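Local atomic coordinates of surface protein SPB1 (Streptococcus agalactiae, PDB entry 4UZG), a protein that forms the backbone subunit of the group B streptococcus type 2b pilus, probably polymerised by sortases into the pilus shaft. Residues Gly14-Tyr19 and Thr126-Leu131; Ala47-Leu52 and Ser133-Gly138; Thr235-Glu240 and Ser253-Leu258; Gln170-Lys175 and Leu272-Val277. All blocks are in the same frame, centred on the assembly; numbering follows the deposited sequence.

Interaction 1: residues Gly14-Tyr19 and Thr126-Leu131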
loop_
_atom_site.group_PDB
_atom_site.type_symbol
_atom_site.label_atom_id
_atom_site.label_comp_id
_atom_site.label_asym_id
_atom_site.label_seq_id
_atom_site.Cartn_x
_atom_site.Cartn_y
_atom_site.Cartn_z
ATOM N N GLY A 14 -1.031 -7.759 1.818
ATOM C CA GLY A 14 -2.241 -8.218 2.473
ATOM C C GLY A 14 -2.975 -7.162 3.286
ATOM O O GLY A 14 -4.133 -7.379 3.665
ATOM N N ASP A 15 -2.323 -6.033 3.544
ATOM C CA ASP A 15 -2.949 -4.973 4.332
ATOM C C ASP A 15 -4.074 -4.289 3.536
ATOM O O ASP A 15 -4.064 -4.202 2.307
ATOM C CB ASP A 15 -1.953 -3.883 4.721
ATOM C CG ASP A 15 -0.984 -4.257 5.827
ATOM O OD1 ASP A 15 -1.064 -5.359 6.401
ATOM O OD2 ASP A 15 -0.129 -3.381 6.110
ATOM N N THR A 16 -5.025 -3.776 4.294
ATOM C CA THR A 16 -6.048 -2.882 3.769
ATOM C C THR A 16 -5.458 -1.479 3.636
ATOM O O THR A 16 -4.934 -0.913 4.606
ATOM C CB THR A 16 -7.253 -2.848 4.699
ATOM O OG1 THR A 16 -7.779 -4.170 4.793
ATOM C CG2 THR A 16 -8.331 -1.898 4.175
ATOM N N VAL A 17 -5.556 -0.930 2.432
ATOM C CA VAL A 17 -5.161 0.423 2.107
ATOM C C VAL A 17 -6.421 1.272 2.061
ATOM O O VAL A 17 -7.343 0.964 1.314
ATOM C CB VAL A 17 -4.478 0.462 0.723
ATOM C CG1 VAL A 17 -4.104 1.887 0.352
ATOM C CG2 VAL A 17 -3.249 -0.454 0.689
ATOM N N LYS A 18 -6.500 2.318 2.887
ATOM C CA LYS A 18 -7.633 3.245 2.800
ATOM C C LYS A 18 -7.219 4.469 2.028
ATOM O O LYS A 18 -6.269 5.178 2.401
ATOM C CB LYS A 18 -8.195 3.655 4.152
ATOM C CG LYS A 18 -9.485 4.433 3.957
ATOM C CD LYS A 18 -10.325 4.547 5.216
ATOM C CE LYS A 18 -11.789 4.851 4.890
ATOM N NZ LYS A 18 -12.436 3.717 4.163
ATOM N N TYR A 19 -7.932 4.675 0.929
ATOM C CA TYR A 19 -7.736 5.799 0.036
ATOM C C TYR A 19 -8.759 6.899 0.295
ATOM O O TYR A 19 -9.919 6.613 0.611
ATOM C CB TYR A 19 -7.964 5.342 -1.394
ATOM C CG TYR A 19 -6.940 4.392 -1.983
ATOM C CD1 TYR A 19 -5.838 4.878 -2.650
ATOM C CD2 TYR A 19 -7.102 3.021 -1.924
ATOM C CE1 TYR A 19 -4.933 4.041 -3.272
ATOM C CE2 TYR A 19 -6.189 2.159 -2.533
ATOM C CZ TYR A 19 -5.109 2.666 -3.209
ATOM O OH TYR A 19 -4.266 1.779 -3.832
ATOM N N THR A 126 -14.003 8.104 0.054
ATOM C CA THR A 126 -13.081 7.177 0.672
ATOM C C THR A 126 -13.432 5.774 0.205
ATOM O O THR A 126 -14.596 5.455 -0.051
ATOM C CB THR A 126 -13.122 7.238 2.189
ATOM O OG1 THR A 126 -14.397 6.817 2.669
ATOM C CG2 THR A 126 -12.810 8.614 2.696
ATOM N N TYR A 127 -12.415 4.921 0.075
ATOM C CA TYR A 127 -12.627 3.538 -0.316
ATOM C C TYR A 127 -11.383 2.756 0.091
ATOM O O TYR A 127 -10.387 3.350 0.508
ATOM C CB TYR A 127 -12.904 3.417 -1.832
ATOM C CG TYR A 127 -11.707 3.711 -2.720
ATOM C CD1 TYR A 127 -11.382 4.997 -3.108
ATOM C CD2 TYR A 127 -10.884 2.683 -3.141
ATOM C CE1 TYR A 127 -10.269 5.248 -3.901
ATOM C CE2 TYR A 127 -9.764 2.925 -3.939
ATOM C CZ TYR A 127 -9.477 4.212 -4.304
ATOM O OH TYR A 127 -8.369 4.500 -5.097
ATOM N N THR A 128 -11.442 1.437 -0.027
ATOM C CA THR A 128 -10.305 0.622 0.336
ATOM C C THR A 128 -9.899 -0.332 -0.785
ATOM O O THR A 128 -10.666 -0.622 -1.716
ATOM C CB THR A 128 -10.564 -0.185 1.624
ATOM O OG1 THR A 128 -11.660 -1.061 1.374
ATOM C CG2 THR A 128 -10.865 0.716 2.799
ATOM N N GLY A 129 -8.664 -0.807 -0.667
ATOM C CA GLY A 129 -8.148 -1.889 -1.477
ATOM C C GLY A 129 -7.240 -2.749 -0.611
ATOM O O GLY A 129 -6.988 -2.428 0.554
ATOM N N VAL A 130 -6.749 -3.835 -1.180
ATOM C CA VAL A 130 -5.857 -4.764 -0.484
ATOM C C VAL A 130 -4.559 -4.903 -1.270
ATOM O O VAL A 130 -4.573 -5.189 -2.468
ATOM C CB VAL A 130 -6.528 -6.136 -0.268
ATOM C CG1 VAL A 130 -5.547 -7.120 0.377
ATOM C CG2 VAL A 130 -7.787 -6.000 0.584
ATOM N N LEU A 131 -3.427 -4.658 -0.605
ATOM C CA LEU A 131 -2.131 -4.775 -1.246
ATOM C C LEU A 131 -1.835 -6.239 -1.552
ATOM O O LEU A 131 -2.025 -7.098 -0.676
ATOM C CB LEU A 131 -1.049 -4.177 -0.338
ATOM C CG LEU A 131 0.358 -4.051 -0.928
ATOM C CD1 LEU A 131 0.366 -3.093 -2.104
ATOM C CD2 LEU A 131 1.336 -3.598 0.127
HETATM O O HOH W 1 -14.734 4.082 2.781
#
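Tyr19 and Tyr127, a hydrogen-bonded antiparallel pair on one face of the sheet, differ in their first torsions, and this brings the Tyr127 ring alongside the start of the Tyr19 side chain. Tyr19 CG stands anti to its own carbonyl carbon (chi1 -69°), whereas Tyr127 CG is tucked between its backbone N and carbonyl carbon (chi1 70°). The ring planes are almost parallel, at 8°, but slid apart, with centroids 4.7 Å from each other. Tyr127 instead takes Tyr19 CB over one face in a CH-pi contact, the CB lying 3.6 Å from the Tyr127 ring centroid. Its hydroxyl continues over the Tyr19 ring, Tyr127 OH being 3.4 Å from Tyr19 CG, and also makes a weak hydrogen bond to Asp42 OD2. Val17 CG1 covers the opposite face of Tyr19. Gly129 passes at the edge of the Tyr19 ring, its backbone N near the ring plane.

Two main-chain bonds join Val17 to Gly129 and two join Tyr19 to Tyr127. The pairing runs on past the strand start, where Leu131 N donates to Asp15 O and Gly14 N reaches Leu131 O at 2.8 Å. On the other face, Thr16 CG2 packs on Thr128 CB at 3.8 Å. In one of its two conformers, Lys18 NZ reaches a water that also bonds Thr126 OG1. Thr128 OG1 is engaged by Asn53.

Strand 121-131 is flanked by strands 16-26 and 50-62, in what is probably the Ig-like domain of this pilin. Val6 of strand 4-6 and Val50 press on Tyr19, and Phe91 of strand 90-96 meets Tyr127 edge-to-face.

Interaction 2: residues Ala47-Leu52 and Ser133-Gly138; sequences ASVVDL and SGAKPG
Ser48 O is held by two donors: Gly134 N at 2.8 Å and a bridging water at 3.1 Å from the same Ser48 O. The water in turn accepts from Ser133 OG, so the two serines are linked through one solvent molecule. This is a contact between two loops at one end of the large mixed sheet of what is probably an Ig-like domain, where the turn leading into strand 50-62 meets the loop that follows strand 121-131. The two strands are antiparallel neighbours, and a backbone bond between Val49 and Lys132 prolongs their pairing up to these loops.

Gly134 N approaches almost in line with the C=O of Ser48, although the N-H...O angle is only 138°. Lacking a side chain, Gly134 can bring its CA within 4.5 Å of Val49 CA. The Ser48 hydroxyl takes no part across the contact and bonds Ser46 instead.

Next to the polar link lies a small apolar patch. Val49 CG1 is anti to the backbone N (chi1 174°) and CG2 anti to the carbonyl carbon, which spreads the methyls over successive residues: CG2 lies against the Gly134 carbonyl, and CG1 reaches Ala135.

At its start the loop bonds Asn205 OD1 through Ser133 N; farther along, Gly138 O accepts from Arg167 NH1. In the patch itself, Val49 CG1 sits 3.8 Å from Ala135 CA and 4.0 Å from Ala135 CB.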
loop_
_atom_site.group_PDB
_atom_site.type_symbol
_atom_site.label_atom_id
_atom_site.label_comp_id
_atom_site.label_asym_id
_atom_site.label_seq_id
_atom_site.Cartn_x
_atom_site.Cartn_y
_atom_site.Cartn_z
ATOM N N ALA A 47 -5.002 -5.485 -10.271
ATOM C CA ALA A 47 -5.497 -6.158 -9.086
ATOM C C ALA A 47 -4.445 -7.105 -8.480
ATOM O O ALA A 47 -4.593 -7.514 -7.326
ATOM C CB ALA A 47 -6.759 -6.923 -9.396
ATOM N N SER A 48 -3.397 -7.439 -9.241
ATOM C CA SER A 48 -2.273 -8.211 -8.711
ATOM C C SER A 48 -1.344 -7.351 -7.843
ATOM O O SER A 48 -0.411 -7.888 -7.240
ATOM C CB SER A 48 -1.481 -8.838 -9.852
ATOM O OG SER A 48 -0.903 -7.835 -10.661
ATOM N N VAL A 49 -1.592 -6.047 -7.801
ATOM C CA VAL A 49 -0.812 -5.075 -7.042
ATOM C C VAL A 49 -1.652 -4.464 -5.923
ATOM O O VAL A 49 -1.280 -4.560 -4.746
ATOM C CB VAL A 49 -0.229 -3.985 -7.959
ATOM C CG1 VAL A 49 0.453 -2.891 -7.138
ATOM C CG2 VAL A 49 0.729 -4.587 -8.989
ATOM N N VAL A 50 -2.757 -3.779 -6.256
ATOM C CA VAL A 50 -3.734 -3.390 -5.243
ATOM C C VAL A 50 -5.105 -3.768 -5.779
ATOM O O VAL A 50 -5.518 -3.293 -6.847
ATOM C CB VAL A 50 -3.735 -1.902 -4.868
ATOM C CG1 VAL A 50 -4.734 -1.666 -3.730
ATOM C CG2 VAL A 50 -2.356 -1.403 -4.467
ATOM N N ASP A 51 -5.801 -4.637 -5.062
ATOM C CA ASP A 51 -7.111 -5.141 -5.460
ATOM C C ASP A 51 -8.179 -4.268 -4.809
ATOM O O ASP A 51 -8.320 -4.250 -3.583
ATOM C CB ASP A 51 -7.205 -6.605 -5.006
ATOM C CG ASP A 51 -8.455 -7.307 -5.442
ATOM O OD1 ASP A 51 -9.438 -6.622 -5.746
ATOM O OD2 ASP A 51 -8.451 -8.566 -5.453
ATOM N N LEU A 52 -8.880 -3.505 -5.631
ATOM C CA LEU A 52 -9.967 -2.654 -5.160
ATOM C C LEU A 52 -10.983 -3.461 -4.367
ATOM O O LEU A 52 -11.426 -4.520 -4.835
ATOM C CB LEU A 52 -10.680 -2.049 -6.377
ATOM C CG LEU A 52 -11.903 -1.167 -6.116
ATOM C CD1 LEU A 52 -11.544 0.088 -5.344
ATOM C CD2 LEU A 52 -12.584 -0.827 -7.447
ATOM N N SER A 133 0.744 -9.304 -3.944
ATOM C CA SER A 133 2.147 -9.657 -4.087
ATOM C C SER A 133 2.883 -8.998 -5.241
ATOM O O SER A 133 4.113 -8.998 -5.260
ATOM C CB SER A 133 2.296 -11.166 -4.217
ATOM O OG SER A 133 1.822 -11.568 -5.476
ATOM N N GLY A 134 2.155 -8.468 -6.231
ATOM C CA GLY A 134 2.794 -7.829 -7.356
ATOM C C GLY A 134 3.356 -6.448 -7.089
ATOM O O GLY A 134 4.053 -5.898 -7.922
ATOM N N ALA A 135 3.035 -5.868 -5.940
ATOM C CA ALA A 135 3.540 -4.547 -5.620
ATOM C C ALA A 135 5.064 -4.554 -5.598
ATOM O O ALA A 135 5.698 -5.517 -5.153
ATOM C CB ALA A 135 3.021 -4.121 -4.278
ATOM N N LYS A 136 5.658 -3.482 -6.085
ATOM C CA LYS A 136 7.101 -3.342 -6.057
ATOM C C LYS A 136 7.519 -2.606 -4.807
ATOM O O LYS A 136 6.885 -1.630 -4.418
ATOM C CB LYS A 136 7.570 -2.558 -7.276
ATOM C CG LYS A 136 7.127 -3.132 -8.583
ATOM C CD LYS A 136 7.818 -4.414 -8.890
ATOM C CE LYS A 136 7.662 -4.741 -10.372
ATOM N NZ LYS A 136 8.041 -6.144 -10.676
ATOM N N PRO A 137 8.655 -3.002 -4.202
ATOM C CA PRO A 137 9.123 -2.347 -2.977
ATOM C C PRO A 137 9.958 -1.109 -3.273
ATOM O O PRO A 137 10.480 -0.906 -4.362
ATOM C CB PRO A 137 9.977 -3.449 -2.313
ATOM C CG PRO A 137 10.572 -4.167 -3.488
ATOM C CD PRO A 137 9.452 -4.212 -4.499
ATOM N N GLY A 138 10.097 -0.291 -2.237
ATOM C CA GLY A 138 11.004 0.839 -2.276
ATOM C C GLY A 138 10.351 2.186 -2.515
ATOM O O GLY A 138 9.119 2.307 -2.587
HETATM O O HOH W 2 -0.977 -10.914 -6.801
#

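Interaction 3: residues Thr235-Glu240 and Ser253-Leu258; sequences TYYLVE and SQKVIL. With EDO (1,2-ethanediol), chain B.
Leu238 and Val256 interlock on the inward face of this antiparallel pair, with Leu238 CD1 3.6 Å from Val256 CG2. On the same face Leu258 CD2 approaches the Tyr236 ring at CE2, 4.1 Å away. The opposite face carries Thr235, Tyr237, Lys255 and Ile257. Lys255 lies alongside Tyr237 and points the same way, its CB 3.7 Å from Tyr237 CE2. With CG anti to the backbone N (chi1 -175°), Lys255 also crosses Thr235, its CG 3.6 Å from Thr235 CG2. Ser253 OG comes obliquely to the Tyr237 ring, nearest CD2.

Main-chain bonds fix the register, two between Tyr236 and Val256 and two between Leu238 and Gln254. The straightest of them, Leu238 N to Gln254 O, measures 2.8 Å. On the other edge of strand 234-240, a 1,2-ethanediol, probably from the crystallisation liquor, accepts from Thr235 N and donates to Thr235 O, its O2 lying over one face of the Tyr236 ring.

Strand 254-258 borders the four-stranded sheet of this prealbumin-like domain, and the facing sheet positions the inward residues. Ile173 and Val277 pack on Leu238, Val273 and Pro275 cover Val256, and Gln254 NE2 is bonded to Thr276 O. Tyr236 OH is held by Lys232 O.

Mostly hydrocarbon therefore meets the facing sheet, with the amide of Gln254 and the hydroxyl of Tyr236 satisfied by backbone carbonyls, while the other face mixes methylene, aromatic and hydroxyl contacts.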
loop_
_atom_site.group_PDB
_atom_site.type_symbol
_atom_site.label_atom_id
_atom_site.label_comp_id
_atom_site.label_asym_id
_atom_site.label_seq_id
_atom_site.Cartn_x
_atom_site.Cartn_y
_atom_site.Cartn_z
ATOM N N THR A 235 10.647 -2.237 12.880
ATOM C CA THR A 235 11.829 -2.913 13.416
ATOM C C THR A 235 11.559 -4.415 13.449
ATOM O O THR A 235 10.570 -4.851 14.033
ATOM C CB THR A 235 12.155 -2.423 14.834
ATOM O OG1 THR A 235 12.328 -1.011 14.811
ATOM C CG2 THR A 235 13.433 -3.077 15.350
ATOM N N TYR A 236 12.420 -5.196 12.819
ATOM C CA TYR A 236 12.269 -6.630 12.717
ATOM C C TYR A 236 13.508 -7.304 13.273
ATOM O O TYR A 236 14.542 -6.662 13.480
ATOM C CB TYR A 236 12.038 -7.019 11.244
ATOM C CG TYR A 236 10.783 -6.406 10.672
ATOM C CD1 TYR A 236 9.560 -7.027 10.845
ATOM C CD2 TYR A 236 10.799 -5.182 10.011
ATOM C CE1 TYR A 236 8.376 -6.460 10.354
ATOM C CE2 TYR A 236 9.641 -4.608 9.529
ATOM C CZ TYR A 236 8.420 -5.254 9.681
ATOM O OH TYR A 236 7.235 -4.719 9.209
ATOM N N TYR A 237 13.407 -8.609 13.488
ATOM C CA TYR A 237 14.497 -9.369 14.085
ATOM C C TYR A 237 14.690 -10.667 13.330
ATOM O O TYR A 237 13.751 -11.445 13.143
ATOM C CB TYR A 237 14.195 -9.657 15.568
ATOM C CG TYR A 237 14.127 -8.380 16.380
ATOM C CD1 TYR A 237 12.936 -7.677 16.512
ATOM C CD2 TYR A 237 15.270 -7.847 16.958
ATOM C CE1 TYR A 237 12.877 -6.479 17.211
ATOM C CE2 TYR A 237 15.221 -6.634 17.662
ATOM C CZ TYR A 237 14.015 -5.966 17.787
ATOM O OH TYR A 237 13.990 -4.773 18.479
ATOM N N LEU A 238 15.927 -10.898 12.905
ATOM C CA LEU A 238 16.291 -12.103 12.173
ATOM C C LEU A 238 16.661 -13.181 13.173
ATOM O O LEU A 238 17.617 -13.009 13.927
ATOM C CB LEU A 238 17.484 -11.830 11.269
ATOM C CG LEU A 238 17.350 -10.627 10.316
ATOM C CD1 LEU A 238 18.627 -10.407 9.525
ATOM C CD2 LEU A 238 16.184 -10.740 9.405
ATOM N N VAL A 239 15.924 -14.278 13.174
ATOM C CA VAL A 239 16.118 -15.360 14.128
ATOM C C VAL A 239 16.624 -16.595 13.372
ATOM O O VAL A 239 15.913 -17.159 12.542
ATOM C CB VAL A 239 14.814 -15.682 14.859
ATOM C CG1 VAL A 239 14.980 -16.848 15.811
ATOM C CG2 VAL A 239 14.283 -14.457 15.605
ATOM N N GLU A 240 17.845 -17.020 13.668
ATOM C CA GLU A 240 18.390 -18.204 13.043
ATOM C C GLU A 240 17.827 -19.436 13.725
ATOM O O GLU A 240 17.942 -19.605 14.941
ATOM C CB GLU A 240 19.903 -18.203 13.122
ATOM C CG GLU A 240 20.517 -19.269 12.268
ATOM C CD GLU A 240 22.034 -19.215 12.271
ATOM O OE1 GLU A 240 22.661 -19.529 13.299
ATOM O OE2 GLU A 240 22.600 -18.886 11.203
ATOM N N SER A 253 19.048 -12.805 18.201
ATOM C CA SER A 253 18.543 -12.342 16.944
ATOM C C SER A 253 19.296 -11.099 16.512
ATOM O O SER A 253 20.043 -10.500 17.287
ATOM C CB SER A 253 17.049 -12.080 17.051
ATOM O OG SER A 253 16.802 -10.971 17.892
ATOM N N GLN A 254 19.109 -10.728 15.255
ATOM C CA GLN A 254 19.710 -9.517 14.716
ATOM C C GLN A 254 18.624 -8.526 14.324
ATOM O O GLN A 254 17.765 -8.824 13.502
ATOM C CB GLN A 254 20.589 -9.828 13.522
ATOM C CG GLN A 254 21.285 -8.610 12.982
ATOM C CD GLN A 254 22.401 -8.958 12.015
ATOM O OE1 GLN A 254 23.127 -9.917 12.230
ATOM N NE2 GLN A 254 22.513 -8.202 10.932
ATOM N N LYS A 255 18.684 -7.326 14.895
ATOM C CA LYS A 255 17.734 -6.270 14.580
ATOM C C LYS A 255 17.959 -5.713 13.177
ATOM O O LYS A 255 19.104 -5.473 12.780
ATOM C CB LYS A 255 17.896 -5.152 15.604
ATOM C CG LYS A 255 16.861 -4.045 15.441
ATOM C CD LYS A 255 16.881 -3.053 16.600
ATOM C CE LYS A 255 18.125 -2.253 16.666
ATOM N NZ LYS A 255 18.017 -1.343 17.856
ATOM N N VAL A 256 16.870 -5.483 12.452
ATOM C CA VAL A 256 16.903 -4.877 11.125
ATOM C C VAL A 256 15.767 -3.855 11.052
ATOM O O VAL A 256 14.601 -4.202 11.225
ATOM C CB VAL A 256 16.681 -5.918 10.027
ATOM C CG1 VAL A 256 16.710 -5.241 8.655
ATOM C CG2 VAL A 256 17.648 -7.043 10.104
ATOM N N ILE A 257 16.114 -2.602 10.780
ATOM C CA ILE A 257 15.132 -1.546 10.624
ATOM C C ILE A 257 14.835 -1.324 9.146
ATOM O O ILE A 257 15.728 -1.208 8.308
ATOM C CB ILE A 257 15.607 -0.255 11.295
ATOM C CG1 ILE A 257 15.671 -0.482 12.814
ATOM C CG2 ILE A 257 14.671 0.903 10.955
ATOM C CD1 ILE A 257 16.301 0.628 13.573
ATOM N N LEU A 258 13.545 -1.234 8.861
ATOM C CA LEU A 258 13.051 -0.948 7.557
ATOM C C LEU A 258 12.340 0.414 7.670
ATOM O O LEU A 258 11.507 0.634 8.554
ATOM C CB LEU A 258 12.117 -2.105 7.247
ATOM C CG LEU A 258 11.629 -2.259 5.836
ATOM C CD1 LEU A 258 12.728 -2.288 4.756
ATOM C CD2 LEU A 258 10.784 -3.512 5.742
HETATM C C1 EDO B . 6.975 -2.862 13.984
HETATM O O1 EDO B . 8.210 -2.243 14.269
HETATM C C2 EDO B . 7.206 -4.032 13.046
HETATM O O2 EDO B . 7.934 -5.062 13.682
#

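Interaction 4: residues Gln170-Lys175 and Leu272-Val277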
loop_
_atom_site.group_PDB
_atom_site.type_symbol
_atom_site.label_atom_id
_atom_site.label_comp_id
_atom_site.label_asym_id
_atom_site.label_seq_id
_atom_site.Cartn_x
_atom_site.Cartn_y
_atom_site.Cartn_z
ATOM N N GLN A 170 11.501 -4.134 1.582
ATOM C CA GLN A 170 12.142 -5.412 1.321
ATOM C C GLN A 170 13.397 -5.567 2.170
ATOM O O GLN A 170 14.171 -4.605 2.300
ATOM C CB GLN A 170 12.520 -5.493 -0.145
ATOM C CG GLN A 170 13.276 -6.749 -0.566
ATOM C CD GLN A 170 13.572 -6.695 -2.018
ATOM O OE1 GLN A 170 14.606 -6.138 -2.436
ATOM N NE2 GLN A 170 12.674 -7.218 -2.810
ATOM N N ILE A 171 13.574 -6.765 2.722
ATOM C CA ILE A 171 14.777 -7.114 3.464
ATOM C C ILE A 171 15.508 -8.203 2.677
ATOM O O ILE A 171 14.955 -9.279 2.426
ATOM C CB ILE A 171 14.442 -7.633 4.871
ATOM C CG1 ILE A 171 13.661 -6.584 5.678
ATOM C CG2 ILE A 171 15.717 -8.051 5.604
ATOM C CD1 ILE A 171 13.147 -7.082 7.029
ATOM N N THR A 172 16.749 -7.925 2.299
ATOM C CA THR A 172 17.625 -8.892 1.652
ATOM C C THR A 172 18.697 -9.285 2.667
ATOM O O THR A 172 19.532 -8.459 3.048
ATOM C CB THR A 172 18.260 -8.310 0.393
ATOM O OG1 THR A 172 17.221 -7.918 -0.514
ATOM C CG2 THR A 172 19.172 -9.323 -0.296
ATOM N N ILE A 173 18.630 -10.524 3.149
ATOM C CA ILE A 173 19.544 -11.041 4.154
ATOM C C ILE A 173 20.706 -11.726 3.468
ATOM O O ILE A 173 20.491 -12.579 2.616
ATOM C CB ILE A 173 18.832 -12.072 5.054
ATOM C CG1 ILE A 173 17.567 -11.511 5.698
ATOM C CG2 ILE A 173 19.787 -12.590 6.129
ATOM C CD1 ILE A 173 16.609 -12.606 6.239
ATOM N N LYS A 174 21.929 -11.368 3.846
ATOM C CA LYS A 174 23.115 -12.076 3.385
ATOM C C LYS A 174 23.776 -12.749 4.561
ATOM O O LYS A 174 24.130 -12.115 5.540
ATOM C CB LYS A 174 24.131 -11.169 2.712
ATOM C CG LYS A 174 25.339 -11.976 2.172
ATOM C CD LYS A 174 26.282 -11.166 1.289
ATOM C CE LYS A 174 26.976 -10.061 2.065
ATOM N NZ LYS A 174 27.758 -9.131 1.188
ATOM N N LYS A 175 23.961 -14.048 4.440
ATOM C CA LYS A 175 24.568 -14.852 5.486
ATOM C C LYS A 175 26.020 -15.130 5.122
ATOM O O LYS A 175 26.283 -15.625 4.018
ATOM C CB LYS A 175 23.814 -16.175 5.579
ATOM C CG LYS A 175 24.232 -17.047 6.701
ATOM C CD LYS A 175 23.904 -16.266 7.962
ATOM C CE LYS A 175 24.238 -16.962 9.206
ATOM N NZ LYS A 175 25.690 -17.205 9.356
ATOM N N LEU A 272 14.679 -0.482 1.142
ATOM C CA LEU A 272 15.397 -1.577 0.504
ATOM C C LEU A 272 16.659 -1.814 1.331
ATOM O O LEU A 272 17.660 -1.125 1.148
ATOM C CB LEU A 272 15.754 -1.262 -0.953
ATOM C CG LEU A 272 14.589 -0.938 -1.879
ATOM C CD1 LEU A 272 15.122 -0.507 -3.236
ATOM C CD2 LEU A 272 13.650 -2.108 -2.016
ATOM N N VAL A 273 16.605 -2.767 2.259
ATOM C CA VAL A 273 17.696 -2.924 3.210
ATOM C C VAL A 273 18.373 -4.285 3.020
ATOM O O VAL A 273 17.788 -5.248 2.511
ATOM C CB VAL A 273 17.242 -2.703 4.683
ATOM C CG1 VAL A 273 16.636 -1.333 4.866
ATOM C CG2 VAL A 273 16.287 -3.754 5.160
ATOM N N ASN A 274 19.634 -4.335 3.448
ATOM C CA ASN A 274 20.523 -5.442 3.148
ATOM C C ASN A 274 21.358 -5.848 4.354
ATOM O O ASN A 274 22.586 -5.740 4.326
ATOM C CB ASN A 274 21.478 -5.042 2.027
ATOM C CG ASN A 274 20.763 -4.623 0.776
ATOM O OD1 ASN A 274 20.503 -5.440 -0.120
ATOM N ND2 ASN A 274 20.433 -3.335 0.694
ATOM N N PRO A 275 20.727 -6.359 5.418
ATOM C CA PRO A 275 21.507 -6.814 6.570
ATOM C C PRO A 275 22.415 -8.003 6.234
ATOM O O PRO A 275 22.021 -8.894 5.472
ATOM C CB PRO A 275 20.415 -7.242 7.562
ATOM C CG PRO A 275 19.250 -7.613 6.700
ATOM C CD PRO A 275 19.286 -6.572 5.616
ATOM N N THR A 276 23.602 -8.017 6.839
ATOM C CA THR A 276 24.515 -9.149 6.788
ATOM C C THR A 276 24.523 -9.799 8.162
ATOM O O THR A 276 24.677 -9.113 9.172
ATOM C CB THR A 276 25.939 -8.673 6.424
ATOM O OG1 THR A 276 25.932 -8.129 5.105
ATOM C CG2 THR A 276 26.928 -9.803 6.462
ATOM N N VAL A 277 24.364 -11.118 8.189
ATOM C CA VAL A 277 24.406 -11.886 9.422
ATOM C C VAL A 277 25.645 -12.762 9.390
ATOM O O VAL A 277 25.858 -13.535 8.435
ATOM C CB VAL A 277 23.150 -12.757 9.592
ATOM C CG1 VAL A 277 23.214 -13.554 10.902
ATOM C CG2 VAL A 277 21.875 -11.906 9.529
HETATM O O HOH W 3 16.465 -5.288 -0.182
#
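The planar amide of Asn274 lies alongside Thr172, its OD1 3.7 Å from Thr172 CB, while ND2 is bonded to Thr266 OG1 and Asp264 O. These residues belong to the parallel pairing of strands 169-177 and 273-279 in a prealbumin-like domain of the CnaB kind, in which the first and last strands run together and are joined by an isopeptide bond. The neighbouring Pro275 ring is met by Ile171, whose CG2 comes to 3.7 Å from Pro275 CG with the two side chains at about a right angle. Ile173 approaches the same ring carbon more loosely.

Pro275 interrupts the hydrogen-bonding pattern. Having no N-H, it leaves Thr172 O with carbon contacts from segment 272-277, Asn274 CA and Pro275 CD, each at 3.2 Å from that oxygen. Regular bonding continues on both sides: Val273 N to Gln170 O and Thr172 N to Val273 O before the proline, then Lys174 N to Pro275 O and Val277 N to Lys174 O after it, the last at 2.8 Å. A water beside Thr172 OG1 lies also near Val273 O and Gln170 OE1.

Ile171, Ile173, Val273 and Val277 form the inner face, with Ile173 CG2 and Val277 CG2 side by side at 4.0 Å. Leu231 of strand 225-231 packs on Ile171, and Leu258 on Val273.

Lys175 is bonded covalently through NZ to Asn279 CG, beside Glu240. Bends at chi2 (63°) and chi4 (64°) shape its path to that link, and on the way Lys175 CD passes 3.4 Å from Val277 O.

From the N terminus, interaction 1 brings 126-131 back to 14-19, closing a loop that takes in most of the large sheet. Interaction 2 opens within that loop at 47-52 and ends just beyond it at 133-138, so the two cross; they meet directly through Val130 N and Asp51 O. The chain then enters the C-terminal prealbumin-like domain. There interaction 4 spans first and last strands, and the short excursion closed by interaction 3 lies wholly between its segments; the centres of these two contacts, which belong to facing sheets, are about 10 Å apart. Pro137 of interaction 2 packs on Gln170 and Leu272 of interaction 4, tying the two halves of the molecule together.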